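Side-chain contacts in synaptonemal complex protein 2 (Mus musculus, PDB 5IWZ), which is a major component of the axial and lateral elements of the synaptonemal complex in meiotic prophase, required for chromosome synapsis and for inserting SYCP3: residues F49-K52 against L53-I57; M103-W106 against F107-K111; C58-N62 against K63-Q67; S143-G146 against K147-L151; M229-E232 against K233-Q236. One frame throughout, in Å; residues are numbered along the deposited sequence.

How the interactions relate
All five contacts are local, between residues a helical turn or so apart; interactions 1 to 4 fall in the armadillo-repeat-like domain and are partly buried, while interaction 5 is a surface contact. Interactions 1 and 3 use the same helix, 49-63, whose side is met by helix 99-108 of interaction 2: D54 OD2 and W106 NE1 lie 2.8 Å apart, and C58 and L61 pack on the end of that helix. Interaction 1 is half apolar core, half surface ion pair; interaction 2 is a helix end closed by a serine; interaction 3 gathers charges round one carboxylate at a helix-to-helix turn. Interactions 4 and 5 are helix starts capped by a hydroxyl, and interaction 5 stands about 42 Å from interaction 1, centre to centre.

Interaction 1 of 5, residues F49-K52 against L53-I57; sequences FLRK and LDDLI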
loop_
_atom_site.group_PDB
_atom_site.type_symbol
_atom_site.label_atom_id
_atom_site.label_comp_id
_atom_site.label_asym_id
_atom_site.label_seq_id
_atom_site.Cartn_x
_atom_site.Cartn_y
_atom_site.Cartn_z
ATOM N N PHE A 49 -20.222 20.560 -11.577
ATOM C CA PHE A 49 -20.136 19.397 -10.689
ATOM C C PHE A 49 -18.746 19.266 -10.075
ATOM O O PHE A 49 -18.611 19.060 -8.866
ATOM C CB PHE A 49 -20.511 18.129 -11.458
ATOM C CG PHE A 49 -20.632 16.883 -10.591
ATOM C CD1 PHE A 49 -21.488 16.857 -9.497
ATOM C CD2 PHE A 49 -19.919 15.733 -10.896
ATOM C CE1 PHE A 49 -21.607 15.720 -8.711
ATOM C CE2 PHE A 49 -20.047 14.589 -10.112
ATOM C CZ PHE A 49 -20.896 14.589 -9.021
ATOM N N LEU A 50 -17.691 19.392 -10.898
ATOM C CA LEU A 50 -16.331 19.243 -10.385
ATOM C C LEU A 50 -16.010 20.288 -9.316
ATOM O O LEU A 50 -15.390 19.971 -8.290
ATOM C CB LEU A 50 -15.322 19.323 -11.533
ATOM C CG LEU A 50 -13.842 19.266 -11.136
ATOM C CD1 LEU A 50 -13.495 17.973 -10.361
ATOM C CD2 LEU A 50 -12.904 19.421 -12.362
ATOM N N ARG A 51 -16.407 21.540 -9.548
ATOM C CA ARG A 51 -16.207 22.596 -8.559
ATOM C C ARG A 51 -16.868 22.251 -7.230
ATOM O O ARG A 51 -16.294 22.500 -6.165
ATOM C CB ARG A 51 -16.764 23.927 -9.075
ATOM C CG ARG A 51 -16.847 25.007 -8.007
ATOM C CD ARG A 51 -18.235 25.632 -7.930
ATOM N NE ARG A 51 -18.408 26.417 -6.705
ATOM C CZ ARG A 51 -18.375 27.748 -6.646
ATOM N NH1 ARG A 51 -18.184 28.469 -7.745
ATOM N NH2 ARG A 51 -18.539 28.365 -5.480
ATOM N N LYS A 52 -18.092 21.711 -7.274
ATOM C CA LYS A 52 -18.785 21.334 -6.043
ATOM C C LYS A 52 -18.072 20.182 -5.339
ATOM O O LYS A 52 -17.928 20.197 -4.112
ATOM C CB LYS A 52 -20.234 20.952 -6.342
ATOM C CG LYS A 52 -21.133 22.085 -6.846
ATOM C CD LYS A 52 -22.445 21.489 -7.324
ATOM C CE LYS A 52 -23.391 22.549 -7.836
ATOM N NZ LYS A 52 -24.684 21.927 -8.249
ATOM N N LEU A 53 -17.633 19.172 -6.100
ATOM C CA LEU A 53 -16.805 18.102 -5.537
ATOM C C LEU A 53 -15.575 18.667 -4.843
ATOM O O LEU A 53 -15.257 18.295 -3.706
ATOM C CB LEU A 53 -16.370 17.141 -6.639
ATOM C CG LEU A 53 -17.031 15.785 -6.845
ATOM C CD1 LEU A 53 -18.426 15.725 -6.236
ATOM C CD2 LEU A 53 -17.056 15.438 -8.323
ATOM N N ASP A 54 -14.869 19.576 -5.521
ATOM C CA ASP A 54 -13.656 20.160 -4.957
ATOM C C ASP A 54 -13.965 20.904 -3.668
ATOM O O ASP A 54 -13.259 20.748 -2.661
ATOM C CB ASP A 54 -13.008 21.088 -5.982
ATOM C CG ASP A 54 -11.702 21.686 -5.491
ATOM O OD1 ASP A 54 -11.526 22.909 -5.636
ATOM O OD2 ASP A 54 -10.841 20.942 -4.981
ATOM N N ASP A 55 -15.028 21.717 -3.685
ATOM C CA ASP A 55 -15.427 22.463 -2.496
ATOM C C ASP A 55 -15.735 21.524 -1.336
ATOM O O ASP A 55 -15.277 21.735 -0.210
ATOM C CB ASP A 55 -16.649 23.337 -2.811
ATOM C CG ASP A 55 -16.315 24.541 -3.701
ATOM O OD1 ASP A 55 -15.162 24.655 -4.180
ATOM O OD2 ASP A 55 -17.226 25.373 -3.937
ATOM N N LEU A 56 -16.529 20.490 -1.590
ATOM C CA LEU A 56 -16.951 19.601 -0.513
ATOM C C LEU A 56 -15.773 18.798 0.047
ATOM O O LEU A 56 -15.597 18.708 1.268
ATOM C CB LEU A 56 -18.071 18.699 -1.035
ATOM C CG LEU A 56 -18.666 17.678 -0.065
ATOM C CD1 LEU A 56 -19.367 18.541 0.962
ATOM C CD2 LEU A 56 -19.680 16.771 -0.802
ATOM N N ILE A 57 -14.913 18.252 -0.824
ATOM C CA ILE A 57 -13.804 17.427 -0.331
ATOM C C ILE A 57 -12.805 18.258 0.476
ATOM O O ILE A 57 -12.357 17.834 1.551
ATOM C CB ILE A 57 -13.133 16.699 -1.503
ATOM C CG1 ILE A 57 -14.022 15.543 -1.980
ATOM C CG2 ILE A 57 -11.757 16.207 -1.104
ATOM C CD1 ILE A 57 -13.597 14.991 -3.333
#
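This is an i to i+4 contact within helix 49-63, where F49 meets L53 on the buried side and R51 reaches D55 on the outer one. Methyl CD2 of L53 lies over one face of the F49 ring, 4.0 Å from its centroid, in a CH-pi contact, while CD1 of L53 lies about as near the ring atoms CE1 and CZ. The ring gets there because F49 CG stands anti to the backbone N (chi1 -172°). Helices 13-23 and 90-97 close round the ring. On the outer side R51 NE makes a weak, bent bond to D55 OD2 at 3.2 Å, part of a salt bridge, with the guanidinium and carboxylate planes 68° apart. An asparagine in place of D55 would probably leave R51 without its counter-charge on this helix. K52 turns its amine instead to E14 and D18 of helix 13-23. One apolar and one charged i, i+4 pair on different faces mark an amphipathic helix of an alpha-helical repeat domain.

Interaction 2 of 5, residues M103-W106 against F107-K111; sequences MVSW and FENSK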
loop_
_atom_site.group_PDB
_atom_site.type_symbol
_atom_site.label_atom_id
_atom_site.label_comp_id
_atom_site.label_asym_id
_atom_site.label_seq_id
_atom_site.Cartn_x
_atom_site.Cartn_y
_atom_site.Cartn_z
ATOM N N MET A 103 -7.272 16.408 -7.783
ATOM C CA MET A 103 -6.883 15.270 -6.948
ATOM C C MET A 103 -5.497 15.458 -6.340
ATOM O O MET A 103 -5.259 14.999 -5.219
ATOM C CB MET A 103 -6.953 13.983 -7.754
ATOM C CG MET A 103 -8.354 13.792 -8.279
ATOM S SD MET A 103 -8.918 12.101 -8.240
ATOM C CE MET A 103 -8.187 11.498 -6.731
ATOM N N VAL A 104 -4.578 16.130 -7.051
ATOM C CA VAL A 104 -3.292 16.488 -6.445
ATOM C C VAL A 104 -3.518 17.377 -5.233
ATOM O O VAL A 104 -2.949 17.161 -4.148
ATOM C CB VAL A 104 -2.381 17.169 -7.482
ATOM C CG1 VAL A 104 -1.150 17.800 -6.804
ATOM C CG2 VAL A 104 -1.962 16.160 -8.536
ATOM N N SER A 105 -4.378 18.378 -5.398
ATOM C CA SER A 105 -4.748 19.257 -4.300
ATOM C C SER A 105 -5.369 18.487 -3.135
ATOM O O SER A 105 -5.027 18.736 -1.972
ATOM C CB SER A 105 -5.708 20.325 -4.816
ATOM O OG SER A 105 -6.326 20.982 -3.739
ATOM N N TRP A 106 -6.281 17.549 -3.413
ATOM C CA TRP A 106 -6.887 16.805 -2.310
ATOM C C TRP A 106 -5.833 15.987 -1.579
ATOM O O TRP A 106 -5.832 15.912 -0.341
ATOM C CB TRP A 106 -8.019 15.902 -2.810
ATOM C CG TRP A 106 -9.100 16.638 -3.563
ATOM C CD1 TRP A 106 -9.375 17.988 -3.518
ATOM C CD2 TRP A 106 -10.012 16.074 -4.515
ATOM N NE1 TRP A 106 -10.417 18.286 -4.378
ATOM C CE2 TRP A 106 -10.822 17.130 -5.000
ATOM C CE3 TRP A 106 -10.229 14.778 -5.003
ATOM C CZ2 TRP A 106 -11.828 16.923 -5.935
ATOM C CZ3 TRP A 106 -11.233 14.577 -5.944
ATOM C CH2 TRP A 106 -12.019 15.642 -6.393
ATOM N N PHE A 107 -4.911 15.383 -2.335
ATOM C CA PHE A 107 -3.815 14.635 -1.728
ATOM C C PHE A 107 -2.907 15.548 -0.910
ATOM O O PHE A 107 -2.489 15.184 0.195
ATOM C CB PHE A 107 -3.011 13.926 -2.824
ATOM C CG PHE A 107 -1.845 13.168 -2.309
ATOM C CD1 PHE A 107 -2.023 11.969 -1.642
ATOM C CD2 PHE A 107 -0.561 13.651 -2.489
ATOM C CE1 PHE A 107 -0.930 11.256 -1.159
ATOM C CE2 PHE A 107 0.524 12.951 -2.019
ATOM C CZ PHE A 107 0.341 11.746 -1.353
ATOM N N GLU A 108 -2.579 16.732 -1.447
ATOM C CA GLU A 108 -1.809 17.714 -0.689
ATOM C C GLU A 108 -2.528 18.112 0.594
ATOM O O GLU A 108 -1.908 18.219 1.658
ATOM C CB GLU A 108 -1.558 18.962 -1.541
ATOM C CG GLU A 108 -0.636 18.759 -2.738
ATOM C CD GLU A 108 0.828 18.785 -2.361
ATOM O OE1 GLU A 108 1.676 18.649 -3.274
ATOM O OE2 GLU A 108 1.134 18.943 -1.156
ATOM N N ASN A 109 -3.832 18.386 0.497
ATOM C CA ASN A 109 -4.654 18.739 1.653
ATOM C C ASN A 109 -4.894 17.567 2.598
ATOM O O ASN A 109 -5.509 17.763 3.649
ATOM C CB ASN A 109 -5.997 19.298 1.188
ATOM C CG ASN A 109 -5.854 20.649 0.493
ATOM O OD1 ASN A 109 -4.859 21.352 0.681
ATOM N ND2 ASN A 109 -6.840 21.009 -0.318
ATOM N N SER A 110 -4.460 16.364 2.238
ATOM C CA SER A 110 -4.515 15.209 3.122
ATOM C C SER A 110 -3.218 15.005 3.885
ATOM O O SER A 110 -3.147 14.105 4.729
ATOM C CB SER A 110 -4.818 13.934 2.321
ATOM O OG SER A 110 -6.064 14.037 1.648
ATOM N N LYS A 111 -2.195 15.814 3.611
ATOM C CA LYS A 111 -0.876 15.501 4.143
ATOM C C LYS A 111 -0.813 15.736 5.643
ATOM O O LYS A 111 -0.200 14.946 6.371
ATOM C CB LYS A 111 0.193 16.298 3.399
ATOM C CG LYS A 111 0.396 15.792 1.949
ATOM C CD LYS A 111 1.377 16.653 1.138
ATOM C CE LYS A 111 2.037 15.821 0.041
ATOM N NZ LYS A 111 2.651 16.670 -1.025
#
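S110 swings its hydroxyl back onto the W106 carbonyl: OG donates to W106 O at 2.7 Å, and with OG beside its own backbone N (chi1 -60°) the side chain folds over the end of the helix. The donor comes in tilted 34° from the carbonyl plane. Two residues earlier, the CG of E108 lies 3.1 Å from V104 O and 4.2 Å from V104 CG1, so the glutamate stem runs beside the valine. Beyond CG the chain bends at chi2 (-81°), which turns the carboxylate toward K111, whose NZ donates to E108 OE2 at 2.7 Å from above the carboxylate plane. This is the C-terminal end of helix 99-108, passing into a type I beta turn, E108 to K111, with S110 N and K111 N bonded back to F107 O and E108 O. Q157 of helix 144-163 takes both charged ends, bonding E108 OE1 and K111 NZ. With E108 cut back to an alanine, K111 would probably lose its charge partner and Q157 one of its bonds. N109 holds its amide alongside S105, CG 3.2 Å from S105 O. W106 turns its indole away from the turn, to D54 of helix 49-63.

Interaction 3 of 5, residues C58-N62 against K63-Q67; sequences CRELN and KKDIQ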
loop_
_atom_site.group_PDB
_atom_site.type_symbol
_atom_site.label_atom_id
_atom_site.label_comp_id
_atom_site.label_asym_id
_atom_site.label_seq_id
_atom_site.Cartn_x
_atom_site.Cartn_y
_atom_site.Cartn_z
ATOM N N CYS A 58 -12.463 19.462 -0.008
ATOM C CA CYS A 58 -11.540 20.322 0.730
ATOM C C CYS A 58 -12.116 20.724 2.087
ATOM O O CYS A 58 -11.393 20.777 3.091
ATOM C CB CYS A 58 -11.206 21.567 -0.104
ATOM S SG CYS A 58 -10.170 21.231 -1.563
ATOM N N ARG A 59 -13.412 21.021 2.139
ATOM C CA ARG A 59 -14.023 21.358 3.424
ATOM C C ARG A 59 -13.945 20.197 4.404
ATOM O O ARG A 59 -13.541 20.371 5.559
ATOM C CB ARG A 59 -15.475 21.761 3.237
ATOM C CG ARG A 59 -16.167 22.029 4.553
ATOM C CD ARG A 59 -17.641 22.264 4.322
ATOM N NE ARG A 59 -18.448 21.052 4.451
ATOM C CZ ARG A 59 -19.694 20.964 3.989
ATOM N NH1 ARG A 59 -20.229 22.008 3.370
ATOM N NH2 ARG A 59 -20.401 19.844 4.135
ATOM N N GLU A 60 -14.365 19.005 3.973
ATOM C CA GLU A 60 -14.337 17.847 4.868
ATOM C C GLU A 60 -12.912 17.486 5.284
ATOM O O GLU A 60 -12.683 17.101 6.433
ATOM C CB GLU A 60 -15.038 16.658 4.206
ATOM C CG GLU A 60 -16.540 16.905 3.969
ATOM C CD GLU A 60 -17.280 17.317 5.265
ATOM O OE1 GLU A 60 -17.862 18.424 5.313
ATOM O OE2 GLU A 60 -17.231 16.551 6.251
ATOM N N LEU A 61 -11.938 17.608 4.371
ATOM C CA LEU A 61 -10.539 17.428 4.764
ATOM C C LEU A 61 -10.140 18.433 5.842
ATOM O O LEU A 61 -9.543 18.060 6.857
ATOM C CB LEU A 61 -9.623 17.547 3.539
ATOM C CG LEU A 61 -9.737 16.353 2.571
ATOM C CD1 LEU A 61 -8.957 16.570 1.280
ATOM C CD2 LEU A 61 -9.249 15.088 3.288
ATOM N N ASN A 62 -10.483 19.721 5.639
ATOM C CA ASN A 62 -10.191 20.754 6.634
ATOM C C ASN A 62 -10.818 20.440 7.990
ATOM O O ASN A 62 -10.239 20.764 9.038
ATOM C CB ASN A 62 -10.682 22.119 6.139
ATOM C CG ASN A 62 -9.712 22.764 5.159
ATOM O OD1 ASN A 62 -8.551 22.365 5.074
ATOM N ND2 ASN A 62 -10.180 23.772 4.420
ATOM N N LYS A 63 -11.985 19.803 7.994
ATOM C CA LYS A 63 -12.626 19.396 9.236
ATOM C C LYS A 63 -12.076 18.095 9.799
ATOM O O LYS A 63 -12.442 17.731 10.918
ATOM C CB LYS A 63 -14.135 19.262 9.019
ATOM C CG LYS A 63 -14.871 20.613 8.945
ATOM C CD LYS A 63 -16.004 20.614 7.904
ATOM C CE LYS A 63 -17.143 19.709 8.331
ATOM N NZ LYS A 63 -18.426 19.832 7.551
ATOM N N LYS A 64 -11.213 17.392 9.061
ATOM C CA LYS A 64 -10.724 16.077 9.466
ATOM C C LYS A 64 -11.850 15.050 9.551
ATOM O O LYS A 64 -11.777 14.106 10.343
ATOM C CB LYS A 64 -9.958 16.136 10.798
ATOM C CG LYS A 64 -8.450 16.348 10.651
ATOM C CD LYS A 64 -8.085 17.823 10.729
ATOM C CE LYS A 64 -6.598 18.051 10.455
ATOM N NZ LYS A 64 -5.706 17.220 11.312
ATOM N N ASP A 65 -12.898 15.212 8.740
ATOM C CA ASP A 65 -13.968 14.210 8.658
ATOM C C ASP A 65 -13.510 13.109 7.697
ATOM O O ASP A 65 -13.907 13.041 6.530
ATOM C CB ASP A 65 -15.285 14.842 8.209
ATOM C CG ASP A 65 -15.873 15.814 9.250
ATOM O OD1 ASP A 65 -15.526 15.704 10.441
ATOM O OD2 ASP A 65 -16.690 16.689 8.870
ATOM N N ILE A 66 -12.677 12.209 8.223
ATOM C CA ILE A 66 -11.969 11.235 7.385
ATOM C C ILE A 66 -12.945 10.345 6.627
ATOM O O ILE A 66 -12.865 10.218 5.393
ATOM C CB ILE A 66 -11.014 10.391 8.240
ATOM C CG1 ILE A 66 -10.078 11.317 9.002
ATOM C CG2 ILE A 66 -10.209 9.466 7.342
ATOM C CD1 ILE A 66 -9.441 12.342 8.104
ATOM N N GLN A 67 -13.853 9.679 7.363
ATOM C CA GLN A 67 -14.766 8.719 6.751
ATOM C C GLN A 67 -15.755 9.397 5.810
ATOM O O GLN A 67 -16.197 8.783 4.830
ATOM C CB GLN A 67 -15.495 7.887 7.838
ATOM C CG GLN A 67 -16.673 8.532 8.562
ATOM C CD GLN A 67 -17.468 7.524 9.445
ATOM O OE1 GLN A 67 -17.640 7.722 10.663
ATOM N NE2 GLN A 67 -17.959 6.451 8.819
#
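K63 drives its amine onto the carboxylate of E60: NZ donates to E60 OE1 at 2.7 Å, on the syn side and 17° out of the carboxylate plane. The same oxygen is gripped side-on by R59, from NE at 2.8 Å and from NH2 at 3.1 Å, with OE1 in the guanidinium plane, so three donors converge on OE1. R59 and K63 lie side by side, pointing the same way, R59 CG 3.6 Å from K63 CD, and the carboxylate between their cations would offset the closeness of the two charges. The other oxygen, E60 OE2, sits 2.7 Å from D65 OD2; one acid probably holds a proton. E60 itself bends at chi2 (-54°), which brings its head back over the turn, and OE2 also bonds T68. Beneath this network the backbone closes helix 49-63 with a Schellman motif: K64 takes positive phi, K64 N bonds L61 O, and D65 N bonds E60 O at 3.0 Å. Helix 66-79 begins at once, with D65 at its N-cap position, though its side chain makes no capping bond. The network is tied down further where R59 bonds the carbonyls of A20 and L21. The other side of the turn is loose. N62 and K64 are exposed, and the K64 side chain comes no closer than 4.0 Å, from CD to N62 O; its amine makes a long, weak ion pair with E112.

Interaction 4 of 5, residues S143-G146 against K147-L151; sequences SDEG and KNQVL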
loop_
_atom_site.group_PDB
_atom_site.type_symbol
_atom_site.label_atom_id
_atom_site.label_comp_id
_atom_site.label_asym_id
_atom_site.label_seq_id
_atom_site.Cartn_x
_atom_site.Cartn_y
_atom_site.Cartn_z
ATOM N N SER A 143 -8.437 6.851 -20.246
ATOM C CA SER A 143 -7.958 7.476 -21.477
ATOM C C SER A 143 -6.449 7.638 -21.392
ATOM O O SER A 143 -5.834 7.386 -20.353
ATOM C CB SER A 143 -8.604 8.832 -21.713
ATOM O OG SER A 143 -8.124 9.772 -20.765
ATOM N N ASP A 144 -5.861 8.083 -22.504
ATOM C CA ASP A 144 -4.435 8.387 -22.499
ATOM C C ASP A 144 -4.154 9.677 -21.742
ATOM O O ASP A 144 -3.147 9.775 -21.030
ATOM C CB ASP A 144 -3.914 8.482 -23.930
ATOM C CG ASP A 144 -4.065 7.182 -24.689
ATOM O OD1 ASP A 144 -3.862 6.111 -24.070
ATOM O OD2 ASP A 144 -4.391 7.231 -25.897
ATOM N N GLU A 145 -5.041 10.668 -21.870
ATOM C CA GLU A 145 -4.833 11.953 -21.205
ATOM C C GLU A 145 -4.859 11.800 -19.688
ATOM O O GLU A 145 -3.933 12.238 -18.994
ATOM C CB GLU A 145 -5.891 12.964 -21.657
ATOM C CG GLU A 145 -5.780 14.311 -20.959
ATOM C CD GLU A 145 -4.491 15.051 -21.294
ATOM O OE1 GLU A 145 -4.526 15.911 -22.202
ATOM O OE2 GLU A 145 -3.445 14.778 -20.654
ATOM N N GLY A 146 -5.924 11.189 -19.157
ATOM C CA GLY A 146 -5.985 10.936 -17.723
ATOM C C GLY A 146 -4.785 10.154 -17.238
ATOM O O GLY A 146 -4.226 10.448 -16.184
ATOM N N LYS A 147 -4.342 9.182 -18.035
ATOM C CA LYS A 147 -3.180 8.377 -17.675
ATOM C C LYS A 147 -1.903 9.215 -17.656
ATOM O O LYS A 147 -1.089 9.105 -16.726
ATOM C CB LYS A 147 -3.062 7.215 -18.658
ATOM C CG LYS A 147 -1.899 6.281 -18.447
ATOM C CD LYS A 147 -2.062 5.092 -19.371
ATOM C CE LYS A 147 -3.484 4.530 -19.289
ATOM N NZ LYS A 147 -3.647 3.175 -19.881
ATOM N N ASN A 148 -1.706 10.060 -18.675
ATOM C CA ASN A 148 -0.498 10.882 -18.698
ATOM C C ASN A 148 -0.454 11.837 -17.508
ATOM O O ASN A 148 0.594 11.992 -16.867
ATOM C CB ASN A 148 -0.392 11.675 -19.999
ATOM C CG ASN A 148 0.699 12.739 -19.924
ATOM O OD1 ASN A 148 1.893 12.429 -20.011
ATOM N ND2 ASN A 148 0.296 13.992 -19.707
ATOM N N GLN A 149 -1.573 12.497 -17.204
ATOM C CA GLN A 149 -1.567 13.455 -16.102
ATOM C C GLN A 149 -1.383 12.758 -14.767
ATOM O O GLN A 149 -0.688 13.275 -13.885
ATOM C CB GLN A 149 -2.853 14.289 -16.096
ATOM C CG GLN A 149 -2.962 15.240 -17.285
ATOM C CD GLN A 149 -4.127 16.213 -17.173
ATOM O OE1 GLN A 149 -4.513 16.622 -16.075
ATOM N NE2 GLN A 149 -4.709 16.566 -18.316
ATOM N N VAL A 150 -1.980 11.580 -14.596
ATOM C CA VAL A 150 -1.819 10.857 -13.339
ATOM C C VAL A 150 -0.358 10.483 -13.127
ATOM O O VAL A 150 0.208 10.718 -12.050
ATOM C CB VAL A 150 -2.745 9.625 -13.293
ATOM C CG1 VAL A 150 -2.387 8.765 -12.101
ATOM C CG2 VAL A 150 -4.197 10.059 -13.186
ATOM N N LEU A 151 0.280 9.906 -14.156
ATOM C CA LEU A 151 1.697 9.553 -14.080
ATOM C C LEU A 151 2.544 10.770 -13.741
ATOM O O LEU A 151 3.404 10.721 -12.848
ATOM C CB LEU A 151 2.171 8.960 -15.417
ATOM C CG LEU A 151 2.356 7.477 -15.764
ATOM C CD1 LEU A 151 2.403 6.550 -14.562
ATOM C CD2 LEU A 151 1.320 7.006 -16.779
#
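E145 lays its carboxylate across the amide of Q149, one turn along the helix. OE2 of E145 takes a weak bond from Q149 NE2 at 3.2 Å and also rests 3.4 Å from Q149 CG, with the carboxylate and amide planes 70° apart. E145 reaches forward because its CG is anti to the backbone N (chi1 177°) and the chain then bends at chi2, while Q149 extends from the next turn. The far side of that amide, OE1, has a weak bond from Q101 of helix 99-108. This is the first turn of helix 144-163, and S143 is its N-cap: G146 N donates to S143 OG at 3.1 Å in a nearly straight bond, and Q92 also bonds this hydroxyl. K147 N donates to S143 O at 3.3 Å, from above the carbonyl plane, and K147 CB packs against the same oxygen. V150 crowds the G146 carbonyl, its CG2 3.0 Å from G146 O, and goes on to meet L136 and Y140 of helix 123-141.

Interaction 5 of 5, residues M229-E232 against K233-Q236; sequences MTTE and KRRQ
T231 and R234 meet in a hydrogen bond, OG1 of T231 accepting from R234 N at 2.8 Å almost straight on. This bond makes T231 the N-cap of helix 232-242, reached from helix 216-229 by a short loop. The hydroxyl sits between the backbone N and the carbonyl carbon of T231 (chi1 83°), the placement that turns it onto the amide ahead. R235 N bonds T231 O at 3.0 Å, and the R235 side chain returns across the turn, NH1 giving a weak bond to T230 O at 2.9 Å, met at the edge of the guanidinium and near its plane. In van der Waals contact, E232 CA lies over one face of the R235 guanidinium, 3.5 Å above its plane toward the rim, and R235 CG runs past T230 OG1, which itself bonds the L226 carbonyl. R234 leans its CG on T231 OG1 at 3.3 Å. As for charge, E232 OE2 and R235 NH2 lie 4.3 Å apart, beyond a salt bridge; NH2 pairs instead with D257, whose backbone N bonds E232 OE2.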
loop_
_atom_site.group_PDB
_atom_site.type_symbol
_atom_site.label_atom_id
_atom_site.label_comp_id
_atom_site.label_asym_id
_atom_site.label_seq_id
_atom_site.Cartn_x
_atom_site.Cartn_y
_atom_site.Cartn_z
ATOM N N MET A 229 11.521 1.916 -13.421
ATOM C CA MET A 229 11.832 3.244 -13.946
ATOM C C MET A 229 13.246 3.370 -14.511
ATOM O O MET A 229 13.584 4.442 -15.025
ATOM C CB MET A 229 11.628 4.314 -12.860
ATOM C CG MET A 229 10.190 4.405 -12.349
ATOM S SD MET A 229 9.861 5.879 -11.355
ATOM C CE MET A 229 10.919 5.566 -9.936
ATOM N N THR A 230 14.079 2.327 -14.430
ATOM C CA THR A 230 15.441 2.404 -14.951
ATOM C C THR A 230 15.837 1.102 -15.636
ATOM O O THR A 230 15.507 0.006 -15.167
ATOM C CB THR A 230 16.474 2.723 -13.848
ATOM O OG1 THR A 230 16.342 1.809 -12.753
ATOM C CG2 THR A 230 16.314 4.138 -13.347
ATOM N N THR A 231 16.574 1.235 -16.734
ATOM C CA THR A 231 16.986 0.071 -17.498
ATOM C C THR A 231 18.041 -0.713 -16.729
ATOM O O THR A 231 18.779 -0.164 -15.903
ATOM C CB THR A 231 17.546 0.489 -18.859
ATOM O OG1 THR A 231 18.918 0.862 -18.704
ATOM C CG2 THR A 231 16.777 1.686 -19.403
ATOM N N GLU A 232 18.106 -2.015 -17.010
ATOM C CA GLU A 232 19.175 -2.828 -16.442
ATOM C C GLU A 232 20.552 -2.235 -16.758
ATOM O O GLU A 232 21.442 -2.224 -15.900
ATOM C CB GLU A 232 19.051 -4.266 -16.946
ATOM C CG GLU A 232 19.724 -5.297 -16.052
ATOM C CD GLU A 232 19.239 -6.725 -16.306
ATOM O OE1 GLU A 232 19.994 -7.676 -15.993
ATOM O OE2 GLU A 232 18.101 -6.895 -16.801
ATOM N N LYS A 233 20.731 -1.683 -17.961
ATOM C CA LYS A 233 22.023 -1.082 -18.297
ATOM C C LYS A 233 22.303 0.144 -17.426
ATOM O O LYS A 233 23.389 0.270 -16.843
ATOM C CB LYS A 233 22.071 -0.727 -19.790
ATOM C CG LYS A 233 23.488 -0.508 -20.341
ATOM C CD LYS A 233 23.568 -0.738 -21.849
ATOM C CE LYS A 233 23.139 0.490 -22.648
ATOM N NZ LYS A 233 24.090 1.630 -22.508
ATOM N N ARG A 234 21.324 1.044 -17.307
ATOM C CA ARG A 234 21.501 2.258 -16.505
ATOM C C ARG A 234 21.861 1.930 -15.060
ATOM O O ARG A 234 22.714 2.597 -14.454
ATOM C CB ARG A 234 20.230 3.112 -16.542
ATOM C CG ARG A 234 19.970 3.825 -17.856
ATOM C CD ARG A 234 21.040 4.877 -18.146
ATOM N NE ARG A 234 21.030 5.958 -17.163
ATOM C CZ ARG A 234 21.899 6.964 -17.147
ATOM N NH1 ARG A 234 22.858 7.027 -18.062
ATOM N NH2 ARG A 234 21.812 7.911 -16.218
ATOM N N ARG A 235 21.223 0.901 -14.493
ATOM C CA ARG A 235 21.478 0.525 -13.111
ATOM C C ARG A 235 22.930 0.127 -12.874
ATOM O O ARG A 235 23.377 0.134 -11.720
ATOM C CB ARG A 235 20.535 -0.610 -12.694
ATOM C CG ARG A 235 19.055 -0.241 -12.826
ATOM C CD ARG A 235 18.132 -1.056 -11.931
ATOM N NE ARG A 235 18.163 -2.488 -12.228
ATOM C CZ ARG A 235 17.419 -3.081 -13.159
ATOM N NH1 ARG A 235 16.579 -2.366 -13.904
ATOM N NH2 ARG A 235 17.509 -4.392 -13.336
ATOM N N GLN A 236 23.682 -0.202 -13.937
ATOM C CA GLN A 236 25.094 -0.526 -13.759
ATOM C C GLN A 236 25.887 0.678 -13.272
ATOM O O GLN A 236 26.918 0.517 -12.607
ATOM C CB GLN A 236 25.689 -1.069 -15.061
ATOM C CG GLN A 236 25.147 -2.428 -15.460
ATOM C CD GLN A 236 25.258 -3.438 -14.331
ATOM O OE1 GLN A 236 26.351 -3.706 -13.828
ATOM N NE2 GLN A 236 24.118 -3.990 -13.913
#